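Local atomic coordinates of carbohydrate binding module E1 (Uncultured bacterium, PDB entry 5KLF), a protein that binds carbohydrate as a non-catalytic beta-sandwich module, probably recognising chains of beta-linked glucose. Residues F13-A18 and A27-K32. Sequence-based numbering, arbitrary orientation.
Sequences FNKTAA and AGDCIK
Asn14 and Lys15 reach from one chain segment to the two carboxylate oxygens of Asp29 in the other. Lys15, extended beyond CG, sets NZ on the syn side of Asp29 OD2 at 2.7 Å, a salt bridge somewhat out of the carboxylate plane. Asn14 crosses Asp29 at about a right angle: its ND2 gives a nearly straight hydrogen bond to Asp29 OD1 (3.0 Å), leaving in the amide plane but arriving from above the carboxylate. The other end of the same amide, Asn14 OD1, accepts Cys30 N at 2.9 Å from above its carbonyl plane, while Asn14 N donates to Cys30 O, so Asn14 bonds both backbone polar atoms of Cys30. Its CG, lodged between backbone N and carbonyl carbon (chi1 68°), brings the amide back alongside the partner strand. Further on the pairing is that of parallel strands: Lys32 N bonds Lys15 O, and Ala17 N bonds Lys32 O (2.8 Å). The outstretched Lys32 passes obliquely over one face of the Phe13 ring, a CH-pi contact with Lys32 CD 4.1 Å from the ring centroid, and Lys32 CB lies 3.7 Å from Phe13 CD2. Ala17 CB meets Ile31 CG2 at 3.7 Å. Replacing Asp29 by alanine is likely to leave the Lys15 ammonium without its countercharge and Asn14 ND2 without this acceptor. Lys15 NZ also bonds Ser24 O, and Asp29 OD2 takes Val26 N, tying the pair to strand 23-25 and the residue after it. Cys30 is disulfide-linked to Cys8. This is a parallel edge pairing in a beta sandwich: short strand 15-16 borders the mixed sheet beside 30-35, which pairs on its other side with antiparallel 77-86, while Ala17 and Ile31 pack on Phe23 of the second sheet.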
# COMPACT_ATOMS: atom_id res chain seq x y z
N PHE A 13 9.13 -6.78 -6.51
CA PHE A 13 7.90 -5.99 -6.58
C PHE A 13 7.31 -6.05 -8.00
O PHE A 13 8.05 -6.05 -9.00
CB PHE A 13 8.15 -4.54 -6.16
CG PHE A 13 9.10 -3.79 -7.08
CD1 PHE A 13 10.49 -3.88 -6.91
CD2 PHE A 13 8.60 -3.00 -8.11
CE1 PHE A 13 11.38 -3.17 -7.75
CE2 PHE A 13 9.47 -2.30 -8.97
CZ PHE A 13 10.86 -2.40 -8.80
N ASN A 14 5.99 -6.15 -8.09
CA ASN A 14 5.38 -6.37 -9.39
C ASN A 14 4.62 -5.17 -9.90
O ASN A 14 4.14 -5.18 -11.05
CB ASN A 14 4.45 -7.63 -9.37
CG ASN A 14 3.20 -7.45 -8.50
OD1 ASN A 14 3.21 -6.72 -7.51
ND2 ASN A 14 2.12 -8.18 -8.87
N LYS A 15 4.48 -4.13 -9.06
CA LYS A 15 3.80 -2.90 -9.46
C LYS A 15 4.51 -1.74 -8.79
O LYS A 15 5.11 -1.89 -7.72
CB LYS A 15 2.33 -2.91 -9.03
CG LYS A 15 1.50 -3.98 -9.76
CD LYS A 15 0.02 -3.98 -9.30
CE LYS A 15 -0.72 -5.07 -10.08
NZ LYS A 15 -2.12 -5.29 -9.59
N THR A 16 4.41 -0.57 -9.40
CA THR A 16 4.97 0.65 -8.81
C THR A 16 3.85 1.67 -8.71
O THR A 16 3.19 1.97 -9.70
CB THR A 16 6.14 1.22 -9.64
OG1 THR A 16 7.20 0.25 -9.77
CG2 THR A 16 6.73 2.48 -8.95
N ALA A 17 3.62 2.20 -7.50
CA ALA A 17 2.58 3.20 -7.29
C ALA A 17 3.13 4.60 -7.49
O ALA A 17 4.24 4.91 -7.06
CB ALA A 17 1.96 3.06 -5.88
N ALA A 18 2.34 5.46 -8.12
CA ALA A 18 2.70 6.87 -8.25
C ALA A 18 1.87 7.64 -7.25
O ALA A 18 0.70 7.30 -7.01
CB ALA A 18 2.42 7.39 -9.66
N ALA A 27 -4.78 -9.05 -3.80
CA ALA A 27 -4.04 -9.71 -2.74
C ALA A 27 -2.82 -10.41 -3.33
O ALA A 27 -2.91 -11.07 -4.36
CB ALA A 27 -4.93 -10.73 -2.02
N GLY A 28 -1.68 -10.28 -2.65
CA GLY A 28 -0.44 -10.88 -3.12
C GLY A 28 0.47 -9.91 -3.84
O GLY A 28 1.67 -10.20 -3.98
N ASP A 29 -0.06 -8.79 -4.31
CA ASP A 29 0.77 -7.82 -4.99
C ASP A 29 1.84 -7.32 -4.04
O ASP A 29 1.66 -7.28 -2.83
CB ASP A 29 -0.06 -6.62 -5.48
CG ASP A 29 -0.81 -6.89 -6.79
OD1 ASP A 29 -0.51 -7.88 -7.51
OD2 ASP A 29 -1.69 -6.04 -7.08
N CYS A 30 2.95 -6.87 -4.61
CA CYS A 30 4.06 -6.30 -3.85
C CYS A 30 4.37 -4.99 -4.53
O CYS A 30 4.88 -5.00 -5.65
CB CYS A 30 5.28 -7.21 -3.90
SG CYS A 30 6.79 -6.48 -3.19
N ILE A 31 4.06 -3.86 -3.88
CA ILE A 31 4.01 -2.56 -4.56
C ILE A 31 5.18 -1.70 -4.09
O ILE A 31 5.43 -1.58 -2.87
CB ILE A 31 2.65 -1.91 -4.30
CG1 ILE A 31 1.55 -2.81 -4.90
CG2 ILE A 31 2.59 -0.47 -4.89
CD1 ILE A 31 0.40 -2.88 -3.99
N LYS A 32 5.94 -1.15 -5.04
CA LYS A 32 6.98 -0.17 -4.72
C LYS A 32 6.34 1.22 -4.63
O LYS A 32 5.53 1.59 -5.49
CB LYS A 32 8.07 -0.16 -5.78
CG LYS A 32 9.13 0.89 -5.54
CD LYS A 32 10.26 0.74 -6.55
CE LYS A 32 11.29 1.90 -6.39
NZ LYS A 32 12.35 1.73 -7.42